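Local coordinates for protein N-alpha-acetyltransferase 35, NatC auxiliary subunit (Saccharomyces cerevisiae, PDB 6YGA) that serves as the auxiliary subunit of the NatC N-terminal acetyltransferase, which acetylates the N-terminal methionine of L-A virus Gag protein, at residues K519-F522 with A523-E527; L366-K369 with E370-Q374; F482-D485 with S486-I490; K357-Y360 with T361-Y364. All blocks are in the same frame, centred on the assembly; numbering follows the deposited sequence.

Contact 1 (K519-F522 with A523-E527); sequences KYRF and AMDNE
One face of the Tyr520 ring is taken by selenomethionine Met524, whose CG sits 3.6 Å above the ring plane, displaced toward the rim; the line from CG to the ring centroid leans 20° from the normal, within what a CH-pi contact over the face shows. Bends at chi2 and chi3 curl the chain back, so that SE lies obliquely 4.7 Å from the same centroid, a Met-aromatic contact, and CE ends 3.5 Å from Tyr520 OH. Two residues further along the helix, Asn526 CB is placed over a face of the Phe522 ring, 4.1 Å from its centroid. The amide plane lies 23° from the ring plane. Arg521 and Asp525 form only a long salt bridge, NE to OD2 3.7 Å; their planes stand 80° apart and no N-H points at the oxygen, which implies attraction of charges without a directed bond. Behind these i to i+4 pairs run the helical backbone bonds, such as Met524 N to Tyr520 O, before a wider pi-type turn at 524-527. Helix 511-564 lies here against helix 465-506: Tyr520 packs on Met500 and Asn501, Ala523 and Met524 on Ile497.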
loop_
_atom_site.group_PDB
_atom_site.type_symbol
_atom_site.label_atom_id
_atom_site.label_comp_id
_atom_site.label_asym_id
_atom_site.label_seq_id
_atom_site.Cartn_x
_atom_site.Cartn_y
_atom_site.Cartn_z
ATOM N N LYS B 519 -38.845 41.590 -2.961
ATOM C CA LYS B 519 -37.582 41.047 -3.455
ATOM C C LYS B 519 -36.545 40.971 -2.343
ATOM O O LYS B 519 -35.798 39.991 -2.243
ATOM C CB LYS B 519 -37.047 41.906 -4.602
ATOM C CG LYS B 519 -38.014 42.145 -5.745
ATOM C CD LYS B 519 -37.506 43.279 -6.626
ATOM C CE LYS B 519 -38.372 43.473 -7.857
ATOM N NZ LYS B 519 -37.869 44.596 -8.699
ATOM N N TYR B 520 -36.484 42.004 -1.500
ATOM C CA TYR B 520 -35.454 42.067 -0.467
ATOM C C TYR B 520 -35.686 41.029 0.624
ATOM O O TYR B 520 -34.731 40.434 1.131
ATOM C CB TYR B 520 -35.404 43.473 0.130
ATOM C CG TYR B 520 -34.552 43.590 1.374
ATOM C CD1 TYR B 520 -33.165 43.597 1.292
ATOM C CD2 TYR B 520 -35.134 43.703 2.630
ATOM C CE1 TYR B 520 -32.383 43.707 2.425
ATOM C CE2 TYR B 520 -34.361 43.814 3.770
ATOM C CZ TYR B 520 -32.985 43.815 3.660
ATOM O OH TYR B 520 -32.205 43.925 4.789
ATOM N N ARG B 521 -36.946 40.805 1.005
ATOM C CA ARG B 521 -37.227 39.840 2.063
ATOM C C ARG B 521 -36.908 38.419 1.613
ATOM O O ARG B 521 -36.373 37.622 2.394
ATOM C CB ARG B 521 -38.686 39.947 2.504
ATOM C CG ARG B 521 -39.010 39.086 3.713
ATOM C CD ARG B 521 -40.502 38.976 3.956
ATOM N NE ARG B 521 -40.777 38.416 5.274
ATOM C CZ ARG B 521 -40.853 39.144 6.382
ATOM N NH1 ARG B 521 -40.679 40.456 6.316
ATOM N NH2 ARG B 521 -41.102 38.566 7.549
ATOM N N PHE B 522 -37.231 38.082 0.362
ATOM C CA PHE B 522 -36.908 36.755 -0.151
ATOM C C PHE B 522 -35.404 36.514 -0.145
ATOM O O PHE B 522 -34.943 35.435 0.241
ATOM C CB PHE B 522 -37.475 36.585 -1.562
ATOM C CG PHE B 522 -36.950 35.374 -2.286
ATOM C CD1 PHE B 522 -37.524 34.127 -2.091
ATOM C CD2 PHE B 522 -35.884 35.485 -3.168
ATOM C CE1 PHE B 522 -37.041 33.012 -2.757
ATOM C CE2 PHE B 522 -35.396 34.375 -3.835
ATOM C CZ PHE B 522 -35.975 33.138 -3.630
ATOM N N ALA B 523 -34.624 37.510 -0.570
ATOM C CA ALA B 523 -33.174 37.351 -0.597
ATOM C C ALA B 523 -32.624 37.095 0.800
ATOM O O ALA B 523 -31.784 36.210 0.999
ATOM C CB ALA B 523 -32.524 38.587 -1.218
HETATM N N MSE B 524 -33.089 37.860 1.782
HETATM C CA MSE B 524 -32.638 37.693 3.157
HETATM C C MSE B 524 -33.032 36.332 3.713
HETATM O O MSE B 524 -32.267 35.705 4.444
HETATM C CB MSE B 524 -33.208 38.802 4.042
HETATM C CG MSE B 524 -32.703 40.189 3.692
HETATM SE SE MSE B 524 -30.838 40.448 4.194
HETATM C CE MSE B 524 -31.085 40.822 6.091
ATOM N N ASP B 525 -34.233 35.874 3.355
ATOM C CA ASP B 525 -34.736 34.616 3.891
ATOM C C ASP B 525 -34.150 33.399 3.182
ATOM O O ASP B 525 -34.051 32.326 3.788
ATOM C CB ASP B 525 -36.264 34.578 3.804
ATOM C CG ASP B 525 -36.930 35.560 4.751
ATOM O OD1 ASP B 525 -36.288 35.967 5.742
ATOM O OD2 ASP B 525 -38.101 35.917 4.505
ATOM N N ASN B 526 -33.755 33.536 1.915
ATOM C CA ASN B 526 -33.359 32.392 1.105
ATOM C C ASN B 526 -31.910 32.408 0.639
ATOM O O ASN B 526 -31.403 31.351 0.246
ATOM C CB ASN B 526 -34.264 32.277 -0.133
ATOM C CG ASN B 526 -35.687 31.873 0.213
ATOM O OD1 ASN B 526 -36.442 32.647 0.805
ATOM N ND2 ASN B 526 -36.065 30.660 -0.171
ATOM N N GLU B 527 -31.228 33.554 0.669
ATOM C CA GLU B 527 -29.911 33.642 0.044
ATOM C C GLU B 527 -28.827 34.201 0.961
ATOM O O GLU B 527 -27.669 33.775 0.882
ATOM C CB GLU B 527 -29.992 34.492 -1.225
ATOM C CG GLU B 527 -30.783 33.845 -2.346
ATOM C CD GLU B 527 -30.856 34.713 -3.583
ATOM O OE1 GLU B 527 -30.498 35.907 -3.493
ATOM O OE2 GLU B 527 -31.268 34.202 -4.645
#

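Contact 2 (L366-K369 with E370-Q374); sequences LHVK and EFSAQ. With EDO (1,2-ethanediol), chain C.
Ser372 and Val368 make the tight end of this contact: Val368 O accepts from both Ser372 N and Ser372 OG, each at 2.8 Å. The hydroxyl comes from above the carbonyl plane, 44° out of it, whereas the amide is tilted by 20°. A chi1 of 71° places OG between the backbone N and the carbonyl carbon, and from there it folds back onto the preceding turn. Next to it, Ala373 N closes on Lys369 O at 2.6 Å; Ala373 then takes positive phi and the helix ends. On the buried side a 1,2-ethanediol, probably from the crystallisation liquor, bonds through O1 to His367 O at 3.0 Å, with O2 at the His367 ring edge; Trp438 NE1 also holds it.

The side chains of Leu366, Lys369 and Glu370 are looser, although the backbone bond Glu370 N to Leu366 O stays regular at 3.0 Å. Leu366 CD2 comes no nearer than 4.2 Å to Glu370 OE2, and Lys369 NZ stays 5.6 Å from Glu370 OE2, too far for a direct ion pair. The Glu370 carboxylate turns elsewhere, OE2 to Ala319 N and OE1, weakly, to Leu320 N.

His367 ND1 is hydrogen-bonded to Phe363 O and NE2 to Tyr399 OH. Around the end of helix 360-372, Val368 and Ser372 pack on Val434 of helix 433-456, Phe371 on Phe482 and Leu483 of helix 465-506, and Ala373 on Leu531 of helix 511-564.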
loop_
_atom_site.group_PDB
_atom_site.type_symbol
_atom_site.label_atom_id
_atom_site.label_comp_id
_atom_site.label_asym_id
_atom_site.label_seq_id
_atom_site.Cartn_x
_atom_site.Cartn_y
_atom_site.Cartn_z
ATOM N N LEU B 366 -24.898 19.589 -2.616
ATOM C CA LEU B 366 -24.603 20.277 -1.363
ATOM C C LEU B 366 -23.189 20.840 -1.364
ATOM O O LEU B 366 -22.954 21.945 -0.863
ATOM C CB LEU B 366 -24.803 19.332 -0.180
ATOM C CG LEU B 366 -26.191 19.313 0.459
ATOM C CD1 LEU B 366 -26.280 18.191 1.476
ATOM C CD2 LEU B 366 -26.494 20.656 1.112
ATOM N N HIS B 367 -22.230 20.092 -1.918
ATOM C CA HIS B 367 -20.866 20.600 -2.004
ATOM C C HIS B 367 -20.801 21.838 -2.888
ATOM O O HIS B 367 -20.153 22.830 -2.534
ATOM C CB HIS B 367 -19.924 19.519 -2.535
ATOM C CG HIS B 367 -19.668 18.411 -1.563
ATOM N ND1 HIS B 367 -20.633 17.490 -1.217
ATOM C CD2 HIS B 367 -18.559 18.077 -0.861
ATOM C CE1 HIS B 367 -20.129 16.635 -0.344
ATOM N NE2 HIS B 367 -18.873 16.970 -0.111
ATOM N N VAL B 368 -21.473 21.800 -4.040
ATOM C CA VAL B 368 -21.476 22.950 -4.939
ATOM C C VAL B 368 -22.151 24.141 -4.276
ATOM O O VAL B 368 -21.689 25.282 -4.395
ATOM C CB VAL B 368 -22.159 22.586 -6.270
ATOM C CG1 VAL B 368 -22.204 23.795 -7.192
ATOM C CG2 VAL B 368 -21.438 21.423 -6.934
ATOM N N LYS B 369 -23.247 23.894 -3.555
ATOM C CA LYS B 369 -23.993 24.980 -2.930
ATOM C C LYS B 369 -23.176 25.669 -1.844
ATOM O O LYS B 369 -23.172 26.900 -1.753
ATOM C CB LYS B 369 -25.305 24.448 -2.357
ATOM C CG LYS B 369 -26.031 25.413 -1.438
ATOM C CD LYS B 369 -27.490 25.012 -1.295
ATOM C CE LYS B 369 -28.050 25.407 0.059
ATOM N NZ LYS B 369 -27.469 24.587 1.160
ATOM N N GLU B 370 -22.480 24.899 -1.008
ATOM C CA GLU B 370 -21.721 25.521 0.071
ATOM C C GLU B 370 -20.493 26.253 -0.456
ATOM O O GLU B 370 -20.016 27.195 0.185
ATOM C CB GLU B 370 -21.335 24.474 1.121
ATOM C CG GLU B 370 -22.542 23.854 1.827
ATOM C CD GLU B 370 -22.169 22.746 2.806
ATOM O OE1 GLU B 370 -21.068 22.802 3.385
ATOM O OE2 GLU B 370 -22.980 21.813 2.994
ATOM N N PHE B 371 -19.973 25.847 -1.615
ATOM C CA PHE B 371 -18.821 26.513 -2.210
ATOM C C PHE B 371 -19.207 27.723 -3.053
ATOM O O PHE B 371 -18.445 28.696 -3.113
ATOM C CB PHE B 371 -18.023 25.524 -3.063
ATOM C CG PHE B 371 -16.829 26.136 -3.742
ATOM C CD1 PHE B 371 -15.627 26.272 -3.067
ATOM C CD2 PHE B 371 -16.908 26.572 -5.058
ATOM C CE1 PHE B 371 -14.520 26.834 -3.689
ATOM C CE2 PHE B 371 -15.809 27.139 -5.687
ATOM C CZ PHE B 371 -14.611 27.270 -5.002
ATOM N N SER B 372 -20.371 27.690 -3.703
ATOM C CA SER B 372 -20.778 28.767 -4.593
ATOM C C SER B 372 -21.943 29.594 -4.074
ATOM O O SER B 372 -22.177 30.687 -4.599
ATOM C CB SER B 372 -21.156 28.208 -5.971
ATOM O OG SER B 372 -22.377 27.499 -5.906
ATOM N N ALA B 373 -22.677 29.102 -3.072
ATOM C CA ALA B 373 -23.811 29.820 -2.486
ATOM C C ALA B 373 -24.889 30.111 -3.528
ATOM O O ALA B 373 -25.494 31.184 -3.536
ATOM C CB ALA B 373 -23.358 31.111 -1.799
ATOM N N GLN B 374 -25.145 29.144 -4.408
ATOM C CA GLN B 374 -26.133 29.311 -5.467
ATOM C C GLN B 374 -27.002 28.069 -5.579
ATOM O O GLN B 374 -26.489 26.948 -5.668
ATOM C CB GLN B 374 -25.461 29.613 -6.807
ATOM C CG GLN B 374 -25.294 31.100 -7.073
ATOM C CD GLN B 374 -24.452 31.389 -8.296
ATOM O OE1 GLN B 374 -23.702 30.533 -8.764
ATOM N NE2 GLN B 374 -24.570 32.603 -8.821
HETATM C C1 EDO C . -17.317 21.605 -0.358
HETATM O O1 EDO C . -17.581 22.835 -1.042
HETATM C C2 EDO C . -16.082 20.937 -0.955
HETATM O O2 EDO C . -16.307 20.648 -2.341
#

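Contact 3 (F482-D485 with S486-I490); sequences FLKD and SQNDI
Hydrogen bonding dominates where Ser486 meets Phe482 one turn earlier. Phe482 O accepts two donors from the same residue, Ser486 N at 3.0 Å and Ser486 OG at 2.9 Å, which arrive from opposite faces of the carbonyl plane; the hydroxyl stands 38° out of it. A chi1 of -61° sets OG anti to the carbonyl carbon, beside the backbone N, the position from which it meets Phe482 O of the preceding turn. The following i to i+4 bonds, Gln487 N to Leu483 O, Asn488 N to Lys484 O and Asp489 N to Asp485 O, continue the regular helix.

The aromatic component involves the same hydroxyl. Ser486 OG is centred over one face of the Phe482 ring, 3.8 Å above its plane, and the ring is swung there by chi1 167°, which puts CG opposite the backbone N. The Phe482 ring also meets Tyr440 edge-to-face, and Leu483 makes apolar packing on Leu541 and Leu542.

One polar approach is long. Lys484, bent at chi2, crosses Gln487 with NZ 3.7 Å from OE1, a proximity rather than a bond. Gln487 directs NE2 instead to Lys535 O and Asn539 OD1.

The chemistry separates two roles: Ser486 satisfies its hydroxyl locally on a backbone carbonyl, which is consistent with its oxygen lying against an aromatic face, whereas the NE2 of Gln487 ties this helix to helix 511-564.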
loop_
_atom_site.group_PDB
_atom_site.type_symbol
_atom_site.label_atom_id
_atom_site.label_comp_id
_atom_site.label_asym_id
_atom_site.label_seq_id
_atom_site.Cartn_x
_atom_site.Cartn_y
_atom_site.Cartn_z
ATOM N N PHE B 482 -8.110 32.229 -8.212
ATOM C CA PHE B 482 -9.455 31.707 -8.432
ATOM C C PHE B 482 -10.334 31.908 -7.203
ATOM O O PHE B 482 -11.487 32.336 -7.323
ATOM C CB PHE B 482 -9.373 30.228 -8.812
ATOM C CG PHE B 482 -10.687 29.501 -8.754
ATOM C CD1 PHE B 482 -11.602 29.604 -9.792
ATOM C CD2 PHE B 482 -10.996 28.694 -7.670
ATOM C CE1 PHE B 482 -12.807 28.927 -9.743
ATOM C CE2 PHE B 482 -12.201 28.014 -7.613
ATOM C CZ PHE B 482 -13.106 28.130 -8.651
ATOM N N LEU B 483 -9.807 31.612 -6.012
ATOM C CA LEU B 483 -10.607 31.777 -4.801
ATOM C C LEU B 483 -10.918 33.245 -4.534
ATOM O O LEU B 483 -12.009 33.574 -4.055
ATOM C CB LEU B 483 -9.891 31.161 -3.604
ATOM C CG LEU B 483 -9.822 29.637 -3.548
ATOM C CD1 LEU B 483 -8.967 29.218 -2.370
ATOM C CD2 LEU B 483 -11.217 29.022 -3.458
ATOM N N LYS B 484 -9.973 34.140 -4.831
ATOM C CA LYS B 484 -10.204 35.560 -4.582
ATOM C C LYS B 484 -11.314 36.097 -5.477
ATOM O O LYS B 484 -12.163 36.875 -5.026
ATOM C CB LYS B 484 -8.913 36.351 -4.792
ATOM C CG LYS B 484 -8.987 37.787 -4.299
ATOM C CD LYS B 484 -9.255 37.822 -2.802
ATOM C CE LYS B 484 -9.600 39.217 -2.319
ATOM N NZ LYS B 484 -9.809 39.225 -0.845
ATOM N N ASP B 485 -11.324 35.685 -6.748
ATOM C CA ASP B 485 -12.405 36.067 -7.648
ATOM C C ASP B 485 -13.732 35.468 -7.198
ATOM O O ASP B 485 -14.773 36.131 -7.266
ATOM C CB ASP B 485 -12.076 35.634 -9.077
ATOM C CG ASP B 485 -10.822 36.304 -9.622
ATOM O OD1 ASP B 485 -10.302 37.238 -8.973
ATOM O OD2 ASP B 485 -10.355 35.895 -10.705
ATOM N N SER B 486 -13.715 34.214 -6.732
ATOM C CA SER B 486 -14.933 33.604 -6.209
ATOM C C SER B 486 -15.489 34.404 -5.038
ATOM O O SER B 486 -16.702 34.625 -4.950
ATOM C CB SER B 486 -14.662 32.159 -5.782
ATOM O OG SER B 486 -14.226 31.365 -6.871
ATOM N N GLN B 487 -14.616 34.852 -4.131
ATOM C CA GLN B 487 -15.079 35.597 -2.966
ATOM C C GLN B 487 -15.552 36.994 -3.343
ATOM O O GLN B 487 -16.439 37.544 -2.680
ATOM C CB GLN B 487 -13.976 35.674 -1.909
ATOM C CG GLN B 487 -14.482 36.103 -0.542
ATOM C CD GLN B 487 -13.387 36.157 0.498
ATOM O OE1 GLN B 487 -12.381 36.844 0.322
ATOM N NE2 GLN B 487 -13.578 35.428 1.594
ATOM N N ASN B 488 -14.980 37.582 -4.398
ATOM C CA ASN B 488 -15.461 38.876 -4.873
ATOM C C ASN B 488 -16.870 38.764 -5.444
ATOM O O ASN B 488 -17.697 39.662 -5.247
ATOM C CB ASN B 488 -14.497 39.450 -5.915
ATOM C CG ASN B 488 -13.152 39.848 -5.322
ATOM O OD1 ASN B 488 -13.029 40.074 -4.117
ATOM N ND2 ASN B 488 -12.137 39.946 -6.174
ATOM N N ASP B 489 -17.166 37.670 -6.154
ATOM C CA ASP B 489 -18.521 37.465 -6.656
ATOM C C ASP B 489 -19.513 37.308 -5.511
ATOM O O ASP B 489 -20.633 37.831 -5.573
ATOM C CB ASP B 489 -18.570 36.245 -7.573
ATOM C CG ASP B 489 -17.901 36.492 -8.904
ATOM O OD1 ASP B 489 -17.536 37.655 -9.175
ATOM O OD2 ASP B 489 -17.738 35.528 -9.679
ATOM N N ILE B 490 -19.119 36.587 -4.460
ATOM C CA ILE B 490 -19.977 36.450 -3.286
ATOM C C ILE B 490 -20.244 37.813 -2.665
ATOM O O ILE B 490 -21.387 38.157 -2.341
ATOM C CB ILE B 490 -19.344 35.487 -2.266
ATOM C CG1 ILE B 490 -19.155 34.098 -2.878
ATOM C CG2 ILE B 490 -20.201 35.418 -1.008
ATOM C CD1 ILE B 490 -20.449 33.435 -3.296
#

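Contact 4 (K357-Y360 with T361-Y364); sequences KFSY and TQFY. With EDO (1,2-ethanediol), chain D.
Phe358 and Phe363 cross obliquely, in van der Waals contact where Phe358 CD2 approaches Phe363 CD1 to 4.1 Å. Phe363 CG is set opposite its backbone N (chi1 -174°), which carries that ring beyond the turn, toward Phe347 and Tyr399. Lys357 CB rests over one face of Phe358, 3.6 Å above the ring plane. Gln362, extended beyond CG, runs back along the chain: its CG lies 3.2 Å from Ser359 OG, and its OE1 reaches the start of the helix. Here the geometry is that of a capping box at the N-terminus of helix 360-372. Ser359, the N-cap, accepts from Gln362 N through OG at 3.4 Å, and Gln362 OE1 accepts from Ser359 N, also at 3.4 Å; both bonds are weak, although nearly straight at 161° and 167°. Immediately before it, Lys357 and Phe358 both face Val354 in a classic beta bulge. The first regular turn is closed by Phe363 N to Ser359 O at 3.0 Å and Tyr364 N to Tyr360 O. Tyr360 turns its side chain onto Ile348, Val354 and Leu396, while the Tyr364 ring meets Trp438 edge-to-face.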
loop_
_atom_site.group_PDB
_atom_site.type_symbol
_atom_site.label_atom_id
_atom_site.label_comp_id
_atom_site.label_asym_id
_atom_site.label_seq_id
_atom_site.Cartn_x
_atom_site.Cartn_y
_atom_site.Cartn_z
ATOM N N LYS B 357 -28.915 9.839 4.613
ATOM C CA LYS B 357 -29.527 11.161 4.652
ATOM C C LYS B 357 -29.815 11.721 3.270
ATOM O O LYS B 357 -30.906 12.249 3.034
ATOM C CB LYS B 357 -28.624 12.135 5.427
ATOM C CG LYS B 357 -28.345 11.725 6.867
ATOM C CD LYS B 357 -27.389 12.704 7.547
ATOM C CE LYS B 357 -27.154 12.346 9.008
ATOM N NZ LYS B 357 -26.583 10.980 9.147
ATOM N N PHE B 358 -28.856 11.631 2.350
ATOM C CA PHE B 358 -28.983 12.205 1.022
ATOM C C PHE B 358 -28.702 11.149 -0.035
ATOM O O PHE B 358 -28.033 10.143 0.216
ATOM C CB PHE B 358 -28.015 13.374 0.817
ATOM C CG PHE B 358 -27.747 14.170 2.058
ATOM C CD1 PHE B 358 -28.574 15.221 2.415
ATOM C CD2 PHE B 358 -26.654 13.879 2.860
ATOM C CE1 PHE B 358 -28.321 15.962 3.553
ATOM C CE2 PHE B 358 -26.396 14.615 3.997
ATOM C CZ PHE B 358 -27.229 15.659 4.344
ATOM N N SER B 359 -29.218 11.400 -1.233
ATOM C CA SER B 359 -28.847 10.616 -2.395
ATOM C C SER B 359 -27.480 11.080 -2.898
ATOM O O SER B 359 -26.880 12.022 -2.369
ATOM C CB SER B 359 -29.923 10.732 -3.473
ATOM O OG SER B 359 -30.025 12.059 -3.957
ATOM N N TYR B 360 -26.969 10.416 -3.938
ATOM C CA TYR B 360 -25.639 10.768 -4.427
ATOM C C TYR B 360 -25.634 12.161 -5.048
ATOM O O TYR B 360 -24.711 12.950 -4.811
ATOM C CB TYR B 360 -25.139 9.735 -5.437
ATOM C CG TYR B 360 -24.897 8.352 -4.864
ATOM C CD1 TYR B 360 -24.967 8.119 -3.495
ATOM C CD2 TYR B 360 -24.594 7.279 -5.694
ATOM C CE1 TYR B 360 -24.752 6.859 -2.971
ATOM C CE2 TYR B 360 -24.375 6.016 -5.177
ATOM C CZ TYR B 360 -24.456 5.812 -3.814
ATOM O OH TYR B 360 -24.241 4.557 -3.296
ATOM N N THR B 361 -26.664 12.486 -5.835
ATOM C CA THR B 361 -26.705 13.795 -6.480
ATOM C C THR B 361 -27.009 14.901 -5.475
ATOM O O THR B 361 -26.436 15.993 -5.556
ATOM C CB THR B 361 -27.724 13.796 -7.621
ATOM O OG1 THR B 361 -29.039 13.555 -7.102
ATOM C CG2 THR B 361 -27.377 12.720 -8.641
ATOM N N GLN B 362 -27.902 14.639 -4.515
ATOM C CA GLN B 362 -28.155 15.619 -3.463
ATOM C C GLN B 362 -26.883 15.926 -2.683
ATOM O O GLN B 362 -26.604 17.087 -2.362
ATOM C CB GLN B 362 -29.245 15.115 -2.518
ATOM C CG GLN B 362 -30.638 15.099 -3.111
ATOM C CD GLN B 362 -31.658 14.526 -2.152
ATOM O OE1 GLN B 362 -31.308 14.022 -1.083
ATOM N NE2 GLN B 362 -32.929 14.600 -2.526
ATOM N N PHE B 363 -26.100 14.891 -2.377
ATOM C CA PHE B 363 -24.845 15.079 -1.656
ATOM C C PHE B 363 -23.860 15.908 -2.472
ATOM O O PHE B 363 -23.162 16.772 -1.926
ATOM C CB PHE B 363 -24.257 13.711 -1.311
ATOM C CG PHE B 363 -23.037 13.764 -0.447
ATOM C CD1 PHE B 363 -23.115 14.213 0.861
ATOM C CD2 PHE B 363 -21.815 13.330 -0.931
ATOM C CE1 PHE B 363 -21.991 14.248 1.663
ATOM C CE2 PHE B 363 -20.689 13.357 -0.134
ATOM C CZ PHE B 363 -20.778 13.817 1.165
ATOM N N TYR B 364 -23.796 15.665 -3.782
ATOM C CA TYR B 364 -22.902 16.435 -4.641
ATOM C C TYR B 364 -23.346 17.889 -4.735
ATOM O O TYR B 364 -22.523 18.807 -4.638
ATOM C CB TYR B 364 -22.836 15.802 -6.031
ATOM C CG TYR B 364 -22.269 16.714 -7.097
ATOM C CD1 TYR B 364 -20.898 16.866 -7.251
ATOM C CD2 TYR B 364 -23.108 17.415 -7.957
ATOM C CE1 TYR B 364 -20.378 17.696 -8.223
ATOM C CE2 TYR B 364 -22.595 18.249 -8.933
ATOM C CZ TYR B 364 -21.229 18.385 -9.062
ATOM O OH TYR B 364 -20.711 19.212 -10.034
HETATM C C1 EDO D . -28.109 20.703 -2.410
HETATM O O1 EDO D . -28.808 19.592 -1.836
HETATM C C2 EDO D . -29.055 21.872 -2.655
HETATM O O2 EDO D . -28.419 22.798 -3.543
#

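Along the chain the order is contact 4, contact 2, contact 3, contact 1, all within the part of the sequence that belongs to the NAA35-like, TPR-repeat family. Contacts 4 and 2 occupy the start and end of helix 360-372, with centres about 13 Å apart, and touch through Leu366 CD1 and Phe358 CE1 at 3.7 Å. Contact 2 also meets contact 3, on helix 465-506, again about 13 Å between centres: Phe371 CZ lies 3.6 Å from Phe482 CE2. Contacts 4, 2 and 3 thus form a continuous run of packing across two helices, while contact 1, about 17 Å from contact 2 centre to centre and touching none of them, lies further out on helix 511-564, at the surface.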